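Side-chain contacts in annexin A8 (Homo sapiens, PDB 1W3W), which binds phospholipid membranes in a calcium-dependent manner and acts as an anticoagulant, indirectly inhibiting the thromboplastin-specific complex of the blood coagulation cascade: residues A121-T124 against K125-R129; E198-F201 against I202-C206; T211-L214 against R215-E219; E229-I232 against K233-H237; T246-K249 against C250-L254. All blocks are in the same frame, centred on the assembly; numbering follows the deposited sequence.

Overall arrangement
Interaction 1 lies in the range predicted for the second annexin repeat, whereas interactions 2, 3 and 4 gather in that of the third and interaction 5 spans the junction between the third and fourth. Helix 238-252, which carries interaction 5, is the common neighbour. Its Val-248 CG2 lies 3.9 Å from Phe-217 CZ of interaction 3 and 3.8 Å from Ile-232 CD1 of interaction 4, while Thr-246 CG2 meets Ala-121 CB of interaction 1 at 3.5 Å. Interactions 2 and 3 join where Leu-205 CD1 approaches Phe-217 CE1 at 4.0 Å. The centres of interactions 1 and 4 are about 25 Å apart. All five contacts lie away from the calcium site formed by Met-266, Gly-268, Gly-270 and Asp-310.

Interaction 1 of 5, residues A121-T124 against K125-R129; sequences ASRT and KNQLR
Thr-124 passes the chain into Lys-125 and a new helix: helix 113-122 ends at Ser-122, Arg-123 leaves helical geometry with psi near 153°, and helix 125-139 begins one residue beyond Thr-124. This is a helix-to-helix corner of an annexin repeat, with Thr-124 as N-cap. Its carbonyl oxygen receives Leu-128 N at 2.9 Å, and its hydroxyl oxygen OG1 accepts from Gln-127 N at 3.1 Å in a nearly straight bond. Threonine suits the place because a short side chain can reach forward to an amide of the first turn; here OG1 stands between the backbone N and the carbonyl carbon (chi1 64°), facing that N-H. The methylene CG of Gln-127 then passes OG1 at 3.3 Å, flanking the cap with aliphatic carbon.

On the buried side of the corner, Leu-128 CD2 rests 3.9 Å from Arg-123 CB, the greasy root of the arginine. Arg-123 and Gln-127 cross at about a right angle, Arg-123 CG lying 4.0 Å from Gln-127 CB. A bend at chi2 (42°) carries the guanidinium group back along the chain toward Ser-122. NH2 forms a salt bridge with Glu-98, and Arg-123 NH1 donates to Ser-122 OG at 2.9 Å. With a leucine here, Glu-98 would probably lose its charged mate and Ser-122 a bonding partner. The oxygen of Ser-122, which is also bonded to Glu-118 O, lies at the edge of the guanidinium group, in its plane.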
loop_
_atom_site.group_PDB
_atom_site.type_symbol
_atom_site.label_atom_id
_atom_site.label_comp_id
_atom_site.label_asym_id
_atom_site.label_seq_id
_atom_site.Cartn_x
_atom_site.Cartn_y
_atom_site.Cartn_z
ATOM N N ALA A 121 -0.162 -1.020 8.069
ATOM C CA ALA A 121 -1.180 -0.146 8.646
ATOM C C ALA A 121 -2.440 -0.014 7.795
ATOM O O ALA A 121 -3.533 0.218 8.331
ATOM C CB ALA A 121 -0.593 1.209 8.932
ATOM N N SER A 122 -2.322 -0.162 6.484
ATOM C CA SER A 122 -3.447 0.153 5.600
ATOM C C SER A 122 -4.226 -1.086 5.171
ATOM O O SER A 122 -5.305 -0.973 4.610
ATOM C CB SER A 122 -2.964 0.930 4.376
ATOM O OG SER A 122 -2.116 0.125 3.577
ATOM N N ARG A 123 -3.684 -2.275 5.424
ATOM C CA ARG A 123 -4.390 -3.492 5.100
ATOM C C ARG A 123 -5.223 -3.956 6.298
ATOM O O ARG A 123 -4.897 -3.661 7.445
ATOM C CB ARG A 123 -3.423 -4.590 4.672
ATOM C CG ARG A 123 -3.090 -4.611 3.207
ATOM C CD ARG A 123 -2.861 -3.275 2.588
ATOM N NE ARG A 123 -2.424 -3.386 1.200
ATOM C CZ ARG A 123 -1.866 -2.399 0.520
ATOM N NH1 ARG A 123 -1.675 -1.220 1.086
ATOM N NH2 ARG A 123 -1.482 -2.599 -0.732
ATOM N N THR A 124 -6.302 -4.670 6.002
ATOM C CA THR A 124 -7.149 -5.254 7.020
ATOM C C THR A 124 -6.482 -6.511 7.520
ATOM O O THR A 124 -5.586 -7.059 6.885
ATOM C CB THR A 124 -8.535 -5.673 6.465
ATOM O OG1 THR A 124 -8.363 -6.707 5.501
ATOM C CG2 THR A 124 -9.241 -4.565 5.687
ATOM N N LYS A 125 -6.998 -7.012 8.630
ATOM C CA LYS A 125 -6.507 -8.252 9.206
ATOM C C LYS A 125 -6.548 -9.404 8.211
ATOM O O LYS A 125 -5.595 -10.171 8.119
ATOM C CB LYS A 125 -7.320 -8.612 10.474
ATOM C CG LYS A 125 -7.035 -10.004 11.004
ATOM C CD LYS A 125 -5.763 -10.087 11.850
ATOM C CE LYS A 125 -4.415 -9.928 11.073
ATOM N NZ LYS A 125 -4.102 -10.996 10.072
ATOM N N ASN A 126 -7.653 -9.535 7.486
ATOM C CA ASN A 126 -7.832 -10.645 6.555
ATOM C C ASN A 126 -6.908 -10.518 5.346
ATOM O O ASN A 126 -6.396 -11.498 4.854
ATOM C CB ASN A 126 -9.291 -10.749 6.080
ATOM C CG ASN A 126 -10.285 -10.830 7.233
ATOM O OD1 ASN A 126 -11.292 -10.138 7.227
ATOM N ND2 ASN A 126 -9.998 -11.662 8.222
ATOM N N GLN A 127 -6.703 -9.300 4.874
ATOM C CA GLN A 127 -5.712 -9.040 3.830
ATOM C C GLN A 127 -4.302 -9.411 4.322
ATOM O O GLN A 127 -3.550 -10.071 3.619
ATOM C CB GLN A 127 -5.770 -7.578 3.395
ATOM C CG GLN A 127 -7.041 -7.261 2.572
ATOM C CD GLN A 127 -7.179 -5.800 2.184
ATOM O OE1 GLN A 127 -7.826 -5.485 1.180
ATOM N NE2 GLN A 127 -6.595 -4.920 2.951
ATOM N N LEU A 128 -3.960 -9.004 5.537
ATOM C CA LEU A 128 -2.635 -9.308 6.085
ATOM C C LEU A 128 -2.427 -10.814 6.233
ATOM O O LEU A 128 -1.336 -11.303 5.993
ATOM C CB LEU A 128 -2.412 -8.615 7.430
ATOM C CG LEU A 128 -2.177 -7.113 7.374
ATOM C CD1 LEU A 128 -2.130 -6.540 8.793
ATOM C CD2 LEU A 128 -0.905 -6.778 6.614
ATOM N N ARG A 129 -3.479 -11.550 6.592
ATOM C CA ARG A 129 -3.377 -12.997 6.722
ATOM C C ARG A 129 -2.972 -13.611 5.390
ATOM O O ARG A 129 -2.149 -14.506 5.360
ATOM C CB ARG A 129 -4.706 -13.612 7.189
ATOM C CG ARG A 129 -4.646 -15.149 7.344
ATOM C CD ARG A 129 -5.939 -15.908 7.020
ATOM N NE ARG A 129 -7.131 -15.070 7.142
ATOM C CZ ARG A 129 -7.647 -14.645 8.293
ATOM N NH1 ARG A 129 -7.104 -14.987 9.457
ATOM N NH2 ARG A 129 -8.727 -13.875 8.280
#

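Interaction 2 of 5, residues E198-F201 against I202-C206; sequences EMKF and ITILC
Met-199 folds its thioether along the outside of the next turn, where its SD comes within 4.2 Å of Ile-202 CD1 and its methyl CE within 4.0 Å of Thr-203 OG1. Bends at chi2 and chi3 turn a chain that starts away from the following residues back over them, and the flexible, unbranched methionine suits this better than a stiff side chain could. Beneath it, the carbonyl oxygen of Met-199 is gripped twice: Thr-203 N donates at 3.0 Å and the hydroxyl OG1 of the same residue at 2.9 Å, the two arriving from opposite faces of the carbonyl plane. Thr-203 OG1 can do this because it lies anti to its own carbonyl carbon (chi1 -62°) and so hangs beside the backbone of the preceding turn. A valine in its place would probably leave Met-199 O with its single amide donor and set a methyl group against that oxygen.

Ile-202 is the apolar counterpart. Its CG1 passes 3.3 Å from Glu-198 O, an oxygen already engaged by Ile-202 N in the ordinary helical bond. Farther round, the last methylene of Lys-200, CE, brushes the isoleucine tip, 4.2 Å from Ile-204 CD1, while the charged end makes a weak, long ion pair with Asp-185.

These residues form most of helix 198-207, in the range predicted for the third annexin repeat. Phe-201 and Ile-202 turn to Met-244 of helix 238-252, Ile-204 packs on Leu-186 of helix 176-191, and Cys-206 is tied to helix 153-163 by its disulfide with Cys-161.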
loop_
_atom_site.group_PDB
_atom_site.type_symbol
_atom_site.label_atom_id
_atom_site.label_comp_id
_atom_site.label_asym_id
_atom_site.label_seq_id
_atom_site.Cartn_x
_atom_site.Cartn_y
_atom_site.Cartn_z
ATOM N N GLU A 198 5.485 5.029 25.259
ATOM C CA GLU A 198 5.191 4.676 23.872
ATOM C C GLU A 198 4.338 3.408 23.803
ATOM O O GLU A 198 3.458 3.311 22.957
ATOM C CB GLU A 198 6.479 4.487 23.046
ATOM C CG GLU A 198 7.612 5.492 23.286
ATOM C CD GLU A 198 7.412 6.815 22.575
ATOM O OE1 GLU A 198 6.262 7.311 22.540
ATOM O OE2 GLU A 198 8.413 7.367 22.055
ATOM N N MET A 199 4.589 2.454 24.699
ATOM C CA MET A 199 3.879 1.169 24.685
ATOM C C MET A 199 2.378 1.303 24.898
ATOM O O MET A 199 1.614 0.475 24.418
ATOM C CB MET A 199 4.452 0.204 25.733
ATOM C CG MET A 199 5.685 -0.561 25.272
ATOM S SD MET A 199 5.508 -1.400 23.655
ATOM C CE MET A 199 4.112 -2.469 23.971
ATOM N N LYS A 200 1.965 2.335 25.628
ATOM C CA LYS A 200 0.548 2.583 25.856
ATOM C C LYS A 200 -0.134 3.060 24.573
ATOM O O LYS A 200 -1.214 2.582 24.228
ATOM C CB LYS A 200 0.338 3.592 26.990
ATOM C CG LYS A 200 -0.996 3.423 27.701
ATOM C CD LYS A 200 -1.056 2.124 28.531
ATOM C CE LYS A 200 -1.913 1.021 27.872
ATOM N NZ LYS A 200 -2.994 0.514 28.786
ATOM N N PHE A 201 0.505 3.999 23.879
ATOM C CA PHE A 201 0.064 4.398 22.549
ATOM C C PHE A 201 -0.011 3.207 21.608
ATOM O O PHE A 201 -1.009 3.027 20.907
ATOM C CB PHE A 201 1.006 5.444 21.947
ATOM C CG PHE A 201 0.662 6.850 22.311
ATOM C CD1 PHE A 201 -0.082 7.641 21.448
ATOM C CD2 PHE A 201 1.095 7.393 23.511
ATOM C CE1 PHE A 201 -0.400 8.953 21.781
ATOM C CE2 PHE A 201 0.785 8.707 23.851
ATOM C CZ PHE A 201 0.034 9.484 22.987
ATOM N N ILE A 202 1.039 2.388 21.598
ATOM C CA ILE A 202 1.155 1.305 20.620
ATOM C C ILE A 202 0.054 0.276 20.806
ATOM O O ILE A 202 -0.597 -0.136 19.840
ATOM C CB ILE A 202 2.557 0.640 20.685
ATOM C CG1 ILE A 202 3.611 1.598 20.132
ATOM C CG2 ILE A 202 2.580 -0.677 19.903
ATOM C CD1 ILE A 202 5.050 1.160 20.411
ATOM N N THR A 203 -0.174 -0.118 22.053
ATOM C CA THR A 203 -1.153 -1.148 22.363
ATOM C C THR A 203 -2.570 -0.736 21.986
ATOM O O THR A 203 -3.306 -1.511 21.389
ATOM C CB THR A 203 -1.102 -1.499 23.869
ATOM O OG1 THR A 203 0.193 -2.017 24.188
ATOM C CG2 THR A 203 -2.050 -2.650 24.190
ATOM N N ILE A 204 -2.955 0.474 22.353
ATOM C CA ILE A 204 -4.294 0.953 22.048
ATOM C C ILE A 204 -4.477 1.157 20.529
ATOM O O ILE A 204 -5.482 0.729 19.954
ATOM C CB ILE A 204 -4.584 2.244 22.854
ATOM C CG1 ILE A 204 -4.784 1.882 24.333
ATOM C CG2 ILE A 204 -5.793 2.987 22.309
ATOM C CD1 ILE A 204 -4.574 3.037 25.291
ATOM N N LEU A 205 -3.504 1.797 19.887
ATOM C CA LEU A 205 -3.572 2.044 18.444
ATOM C C LEU A 205 -3.578 0.739 17.625
ATOM O O LEU A 205 -4.197 0.685 16.580
ATOM C CB LEU A 205 -2.422 2.968 17.986
ATOM C CG LEU A 205 -2.693 4.453 17.697
ATOM C CD1 LEU A 205 -3.810 5.100 18.495
ATOM C CD2 LEU A 205 -1.394 5.239 17.872
ATOM N N CYS A 206 -2.935 -0.317 18.116
ATOM C CA CYS A 206 -2.800 -1.553 17.338
ATOM C C CYS A 206 -3.816 -2.664 17.676
ATOM O O CYS A 206 -4.169 -3.437 16.798
ATOM C CB CYS A 206 -1.338 -2.060 17.341
ATOM S SG CYS A 206 -0.635 -2.682 18.899
#

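Interaction 3 of 5, residues T211-L214 against R215-E219; sequences THLL and RVFEE
Phe-217 starts one turn beyond Leu-213, its CB 3.7 Å from the leucine's carbonyl oxygen. Its CG comes closer to Leu-213 O, at 3.2 Å, and CD1 lies at 3.3 Å, after which the ring atoms draw away from the oxygen to CZ, 4.1 Å from it. Leu-213 O therefore sits over one face of the ring, toward its rim, while also accepting Phe-217 N at 2.8 Å. A chi1 of -61° sends the ring back over the preceding turn, and chi2 of -19° turns its face to the oxygen; the tip CZ also reaches Leu-213 CB at 4.1 Å. Phenylalanine suits this place as a large apolar group for a buried position.

On another side of the same turns, Val-216 CG2 presses against the His-212 ring, 3.3 Å from its CD2, in a tight, oblique approach. The branched valine thus limits the room left to the imidazole, whose NE2 is also fixed by a hydrogen bond to Asp-182.

Helix 210-224, in the range predicted for the third annexin repeat, packs against three other helices. His-212 and Val-216 turn to helix 176-191, Leu-213 and Phe-217 pack on Ile-204 and Leu-205 of helix 198-207, and Phe-217 meets Val-248 of helix 238-252.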
loop_
_atom_site.group_PDB
_atom_site.type_symbol
_atom_site.label_atom_id
_atom_site.label_comp_id
_atom_site.label_asym_id
_atom_site.label_seq_id
_atom_site.Cartn_x
_atom_site.Cartn_y
_atom_site.Cartn_z
ATOM N N THR A 211 -13.531 1.431 14.727
ATOM C CA THR A 211 -14.714 2.097 15.255
ATOM C C THR A 211 -14.531 2.562 16.710
ATOM O O THR A 211 -14.961 3.654 17.104
ATOM C CB THR A 211 -15.907 1.121 15.150
ATOM O OG1 THR A 211 -16.078 0.728 13.773
ATOM C CG2 THR A 211 -17.201 1.809 15.518
ATOM N N HIS A 212 -13.900 1.709 17.502
ATOM C CA HIS A 212 -13.547 2.039 18.876
ATOM C C HIS A 212 -12.549 3.200 18.887
ATOM O O HIS A 212 -12.705 4.129 19.655
ATOM C CB HIS A 212 -12.954 0.811 19.567
ATOM C CG HIS A 212 -12.490 1.064 20.967
ATOM N ND1 HIS A 212 -13.158 0.573 22.068
ATOM C CD2 HIS A 212 -11.422 1.744 21.446
ATOM C CE1 HIS A 212 -12.513 0.931 23.165
ATOM N NE2 HIS A 212 -11.463 1.654 22.817
ATOM N N LEU A 213 -11.556 3.154 18.004
ATOM C CA LEU A 213 -10.502 4.172 17.983
ATOM C C LEU A 213 -11.054 5.528 17.613
ATOM O O LEU A 213 -10.625 6.533 18.168
ATOM C CB LEU A 213 -9.373 3.797 17.026
ATOM C CG LEU A 213 -8.371 2.758 17.534
ATOM C CD1 LEU A 213 -7.398 2.444 16.423
ATOM C CD2 LEU A 213 -7.639 3.218 18.766
ATOM N N LEU A 214 -12.034 5.569 16.710
ATOM C CA LEU A 214 -12.649 6.855 16.360
ATOM C C LEU A 214 -13.283 7.509 17.567
ATOM O O LEU A 214 -13.196 8.735 17.741
ATOM C CB LEU A 214 -13.679 6.697 15.246
ATOM C CG LEU A 214 -13.022 6.442 13.884
ATOM C CD1 LEU A 214 -14.041 5.919 12.881
ATOM C CD2 LEU A 214 -12.374 7.708 13.387
ATOM N N ARG A 215 -13.933 6.702 18.400
ATOM C CA ARG A 215 -14.504 7.226 19.633
ATOM C C ARG A 215 -13.401 7.632 20.625
ATOM O O ARG A 215 -13.550 8.614 21.329
ATOM C CB ARG A 215 -15.461 6.208 20.251
ATOM C CG ARG A 215 -16.136 6.676 21.528
ATOM C CD ARG A 215 -17.198 7.734 21.307
ATOM N NE ARG A 215 -18.208 7.662 22.361
ATOM C CZ ARG A 215 -19.264 6.840 22.365
ATOM N NH1 ARG A 215 -19.495 5.996 21.356
ATOM N NH2 ARG A 215 -20.106 6.873 23.391
ATOM N N VAL A 216 -12.317 6.866 20.693
ATOM C CA VAL A 216 -11.203 7.210 21.552
ATOM C C VAL A 216 -10.638 8.576 21.136
ATOM O O VAL A 216 -10.345 9.391 21.997
ATOM C CB VAL A 216 -10.092 6.133 21.547
ATOM C CG1 VAL A 216 -8.840 6.626 22.246
ATOM C CG2 VAL A 216 -10.573 4.849 22.208
ATOM N N PHE A 217 -10.512 8.828 19.832
ATOM C CA PHE A 217 -9.941 10.087 19.360
ATOM C C PHE A 217 -10.828 11.258 19.735
ATOM O O PHE A 217 -10.330 12.307 20.117
ATOM C CB PHE A 217 -9.719 10.095 17.848
ATOM C CG PHE A 217 -8.766 9.054 17.351
ATOM C CD1 PHE A 217 -7.859 8.421 18.194
ATOM C CD2 PHE A 217 -8.757 8.729 16.013
ATOM C CE1 PHE A 217 -6.985 7.475 17.709
ATOM C CE2 PHE A 217 -7.888 7.779 15.533
ATOM C CZ PHE A 217 -7.021 7.142 16.382
ATOM N N GLU A 218 -12.139 11.080 19.619
ATOM C CA GLU A 218 -13.101 12.089 20.053
ATOM C C GLU A 218 -12.956 12.408 21.538
ATOM O O GLU A 218 -12.878 13.577 21.916
ATOM C CB GLU A 218 -14.534 11.604 19.824
ATOM C CG GLU A 218 -15.038 11.638 18.404
ATOM C CD GLU A 218 -16.496 11.193 18.337
ATOM O OE1 GLU A 218 -17.377 11.971 18.778
ATOM O OE2 GLU A 218 -16.757 10.053 17.893
ATOM N N GLU A 219 -12.949 11.368 22.377
ATOM C CA GLU A 219 -12.827 11.534 23.830
ATOM C C GLU A 219 -11.490 12.155 24.218
ATOM O O GLU A 219 -11.421 12.989 25.130
ATOM C CB GLU A 219 -12.992 10.191 24.567
ATOM C CG GLU A 219 -14.379 9.578 24.472
ATOM C CD GLU A 219 -15.459 10.508 25.001
ATOM O OE1 GLU A 219 -16.449 10.721 24.282
ATOM O OE2 GLU A 219 -15.310 11.041 26.121
#

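Interaction 4 of 5, residues E229-I232 against K233-H237; sequences EDSI and KSETH
Ile-232 and Thr-236 meet where helix 228-235 stops, Glu-235 being its last helical residue and Thr-236 turning to an extended conformation. At this helix C-terminus, in the range predicted for the third annexin repeat, hydroxyls add a second donor to last-turn carbonyls that already hold an amide. Ile-232 O is held by Thr-236 N at 3.0 Å and by Thr-236 OG1 at 2.7 Å, one on each side of the carbonyl plane. One residue earlier, Ser-231 O takes Glu-235 N and also the hydroxyl of Ser-234, whose OG approaches at 3.2 Å from well off to the side of the carbonyl bond (C=O...OG 118°). Serine is short enough for this: with chi1 74° OG sits between its own N and carbonyl carbon, within reach of the carbonyl three residues back.

Glu-235 runs extended back over the same peptide, its CB 3.3 Å from Ser-231 O and its OE2 3.9 Å from Ser-231 CB. The hydroxyl of Ser-231 itself is bonded to Tyr-220. On the exposed side, the long Lys-233 chain passes Glu-229 O with its CG at 3.4 Å; its NZ lies 4.6 Å from Asp-230 OD2, where a weak attraction of opposite charges is possible without contact.

The buried hydroxyl of Thr-236 also has hydrocarbon beside it, as the two side chains point the same way and OG1 lies 3.5 Å from Ile-232 CG2.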
loop_
_atom_site.group_PDB
_atom_site.type_symbol
_atom_site.label_atom_id
_atom_site.label_comp_id
_atom_site.label_asym_id
_atom_site.label_seq_id
_atom_site.Cartn_x
_atom_site.Cartn_y
_atom_site.Cartn_z
ATOM N N GLU A 229 -3.365 13.589 16.527
ATOM C CA GLU A 229 -2.261 13.802 15.596
ATOM C C GLU A 229 -1.182 14.772 16.142
ATOM O O GLU A 229 0.017 14.466 16.089
ATOM C CB GLU A 229 -2.753 14.215 14.185
ATOM C CG GLU A 229 -4.041 15.014 14.084
ATOM C CD GLU A 229 -5.315 14.165 14.031
ATOM O OE1 GLU A 229 -6.017 14.114 15.066
ATOM O OE2 GLU A 229 -5.637 13.571 12.966
ATOM N N ASP A 230 -1.609 15.904 16.689
ATOM C CA ASP A 230 -0.692 16.883 17.267
ATOM C C ASP A 230 0.025 16.321 18.494
ATOM O O ASP A 230 1.181 16.627 18.710
ATOM C CB ASP A 230 -1.413 18.188 17.613
ATOM C CG ASP A 230 -1.719 19.021 16.388
ATOM O OD1 ASP A 230 -2.498 19.986 16.493
ATOM O OD2 ASP A 230 -1.222 18.776 15.269
ATOM N N SER A 231 -0.648 15.472 19.265
ATOM C CA SER A 231 -0.018 14.819 20.408
ATOM C C SER A 231 1.065 13.878 19.945
ATOM O O SER A 231 2.168 13.937 20.439
ATOM C CB SER A 231 -1.034 14.076 21.253
ATOM O OG SER A 231 -1.913 15.000 21.869
ATOM N N ILE A 232 0.765 13.036 18.967
ATOM C CA ILE A 232 1.775 12.158 18.370
ATOM C C ILE A 232 2.954 12.958 17.796
ATOM O O ILE A 232 4.106 12.578 17.983
ATOM C CB ILE A 232 1.131 11.248 17.282
ATOM C CG1 ILE A 232 0.185 10.240 17.941
ATOM C CG2 ILE A 232 2.203 10.506 16.488
ATOM C CD1 ILE A 232 -0.799 9.623 17.013
ATOM N N LYS A 233 2.673 14.060 17.110
ATOM C CA LYS A 233 3.731 14.877 16.491
ATOM C C LYS A 233 4.651 15.510 17.528
ATOM O O LYS A 233 5.842 15.691 17.272
ATOM C CB LYS A 233 3.147 15.996 15.620
ATOM C CG LYS A 233 2.627 15.548 14.262
ATOM C CD LYS A 233 2.088 16.729 13.462
ATOM C CE LYS A 233 1.320 16.276 12.242
ATOM N NZ LYS A 233 0.882 17.427 11.378
ATOM N N SER A 234 4.104 15.873 18.685
ATOM C CA SER A 234 4.910 16.523 19.718
ATOM C C SER A 234 5.616 15.508 20.610
ATOM O O SER A 234 6.649 15.834 21.186
ATOM C CB SER A 234 4.066 17.488 20.559
ATOM O OG SER A 234 3.224 16.797 21.448
ATOM N N GLU A 235 5.090 14.285 20.698
ATOM C CA GLU A 235 5.592 13.270 21.644
ATOM C C GLU A 235 6.509 12.203 21.041
ATOM O O GLU A 235 7.186 11.486 21.777
ATOM C CB GLU A 235 4.426 12.562 22.335
ATOM C CG GLU A 235 3.729 13.427 23.370
ATOM C CD GLU A 235 2.318 12.963 23.685
ATOM O OE1 GLU A 235 1.993 11.787 23.416
ATOM O OE2 GLU A 235 1.530 13.780 24.213
ATOM N N THR A 236 6.527 12.081 19.717
ATOM C CA THR A 236 7.342 11.055 19.067
ATOM C C THR A 236 8.083 11.646 17.881
ATOM O O THR A 236 7.814 12.767 17.451
ATOM C CB THR A 236 6.469 9.860 18.596
ATOM O OG1 THR A 236 5.515 10.307 17.621
ATOM C CG2 THR A 236 5.610 9.316 19.729
ATOM N N HIS A 237 9.020 10.871 17.355
ATOM C CA HIS A 237 9.772 11.263 16.163
ATOM C C HIS A 237 10.109 10.062 15.278
ATOM O O HIS A 237 9.964 8.907 15.686
ATOM C CB HIS A 237 11.063 11.995 16.566
ATOM C CG HIS A 237 11.947 11.200 17.480
ATOM N ND1 HIS A 237 11.641 10.983 18.807
ATOM C CD2 HIS A 237 13.125 10.566 17.256
ATOM C CE1 HIS A 237 12.589 10.242 19.360
ATOM N NE2 HIS A 237 13.500 9.975 18.440
#

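Interaction 5 of 5, residues T246-K249 against C250-L254; sequences TVVK and CTQNL
Thr-251 bonds back to Val-247 twice, its hydroxyl OG1 at 2.8 Å and its backbone N at 3.0 Å from Val-247 O; OG1 stands 36° out of the carbonyl plane, and N approaches from the other side of it. One residue earlier, Cys-250 lays its thiol over the turn beneath, SG 3.4 Å from Thr-246 O and 4.1 Å from Thr-246 CG2. Cysteine is compact enough to fit there while still presenting an apolar surface to Tyr-257 of helix 254-266. Gln-252 lies side by side with Val-248, both pointing the same way. Its CG passes Val-248 O at 3.3 Å and the flat amide end lies alongside the methyl, CD 3.9 Å from Val-248 CG1.

Beyond these contacts, the helix ends in a nearly straight bond from Asn-253 N to Lys-249 O, 3.0 Å long with an N-H...O angle of 172°. Asn-253 then serves as N-cap of helix 254-266, its OD1 accepting from Ser-256 N, so one residue closes one helix and opens the next. This corner joins the ranges predicted for the third and fourth annexin repeats, and a second link spans it: the extended Lys-249 chain carries NZ to a salt bridge with Glu-260. Thr-246 is steadied by its own hydroxyl bond to Glu-242 O.

With OG1 bonded to Val-247 O, the hydroxyl of Thr-251 has its partner within the helix, and CG2 is left to pack on Leu-213 and Leu-214 of helix 210-224.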
loop_
_atom_site.group_PDB
_atom_site.type_symbol
_atom_site.label_atom_id
_atom_site.label_comp_id
_atom_site.label_asym_id
_atom_site.label_seq_id
_atom_site.Cartn_x
_atom_site.Cartn_y
_atom_site.Cartn_z
ATOM N N THR A 246 0.178 7.042 10.592
ATOM C CA THR A 246 -0.374 6.240 9.504
ATOM C C THR A 246 -1.574 5.455 10.011
ATOM O O THR A 246 -2.614 5.423 9.359
ATOM C CB THR A 246 0.680 5.289 8.936
ATOM O OG1 THR A 246 1.713 6.053 8.323
ATOM C CG2 THR A 246 0.116 4.481 7.812
ATOM N N VAL A 247 -1.446 4.851 11.187
ATOM C CA VAL A 247 -2.581 4.152 11.795
ATOM C C VAL A 247 -3.750 5.107 11.981
ATOM O O VAL A 247 -4.883 4.778 11.626
ATOM C CB VAL A 247 -2.198 3.470 13.129
ATOM C CG1 VAL A 247 -3.438 2.871 13.822
ATOM C CG2 VAL A 247 -1.206 2.397 12.871
ATOM N N VAL A 248 -3.485 6.299 12.496
ATOM C CA VAL A 248 -4.534 7.289 12.715
ATOM C C VAL A 248 -5.224 7.689 11.396
ATOM O O VAL A 248 -6.458 7.669 11.298
ATOM C CB VAL A 248 -3.984 8.548 13.460
ATOM C CG1 VAL A 248 -4.986 9.660 13.450
ATOM C CG2 VAL A 248 -3.620 8.203 14.899
ATOM N N LYS A 249 -4.431 8.006 10.372
ATOM C CA LYS A 249 -4.987 8.413 9.071
ATOM C C LYS A 249 -5.805 7.301 8.423
ATOM O O LYS A 249 -6.882 7.566 7.873
ATOM C CB LYS A 249 -3.868 8.856 8.128
ATOM C CG LYS A 249 -3.254 10.184 8.512
ATOM C CD LYS A 249 -1.988 10.446 7.736
ATOM C CE LYS A 249 -1.589 11.915 7.848
ATOM N NZ LYS A 249 -0.214 12.103 7.322
ATOM N N CYS A 250 -5.310 6.062 8.497
ATOM C CA CYS A 250 -6.011 4.913 7.915
ATOM C C CYS A 250 -7.329 4.616 8.635
ATOM O O CYS A 250 -8.284 4.130 8.040
ATOM C CB CYS A 250 -5.113 3.682 7.919
ATOM S SG CYS A 250 -3.803 3.774 6.671
ATOM N N THR A 251 -7.377 4.931 9.919
ATOM C CA THR A 251 -8.580 4.743 10.719
ATOM C C THR A 251 -9.650 5.751 10.345
ATOM O O THR A 251 -10.817 5.404 10.248
ATOM C CB THR A 251 -8.214 4.897 12.212
ATOM O OG1 THR A 251 -7.357 3.821 12.599
ATOM C CG2 THR A 251 -9.437 4.765 13.110
ATOM N N GLN A 252 -9.244 6.998 10.150
ATOM C CA GLN A 252 -10.154 8.097 9.838
ATOM C C GLN A 252 -10.722 8.009 8.415
ATOM O O GLN A 252 -11.924 8.107 8.210
ATOM C CB GLN A 252 -9.424 9.428 10.013
ATOM C CG GLN A 252 -9.076 9.688 11.457
ATOM C CD GLN A 252 -8.186 10.893 11.657
ATOM O OE1 GLN A 252 -8.223 11.509 12.722
ATOM N NE2 GLN A 252 -7.382 11.226 10.655
ATOM N N ASN A 253 -9.849 7.815 7.436
ATOM C CA ASN A 253 -10.275 7.646 6.053
ATOM C C ASN A 253 -9.144 7.055 5.241
ATOM O O ASN A 253 -8.177 7.724 4.923
ATOM C CB ASN A 253 -10.737 8.979 5.438
ATOM C CG ASN A 253 -11.528 8.788 4.141
ATOM O OD1 ASN A 253 -11.088 8.100 3.221
ATOM N ND2 ASN A 253 -12.708 9.407 4.068
ATOM N N LEU A 254 -9.293 5.785 4.903
ATOM C CA LEU A 254 -8.294 5.052 4.143
ATOM C C LEU A 254 -8.033 5.634 2.746
ATOM O O LEU A 254 -6.900 5.694 2.293
ATOM C CB LEU A 254 -8.777 3.619 4.022
ATOM C CG LEU A 254 -7.805 2.569 3.543
ATOM C CD1 LEU A 254 -6.538 2.573 4.392
ATOM C CD2 LEU A 254 -8.530 1.228 3.594
#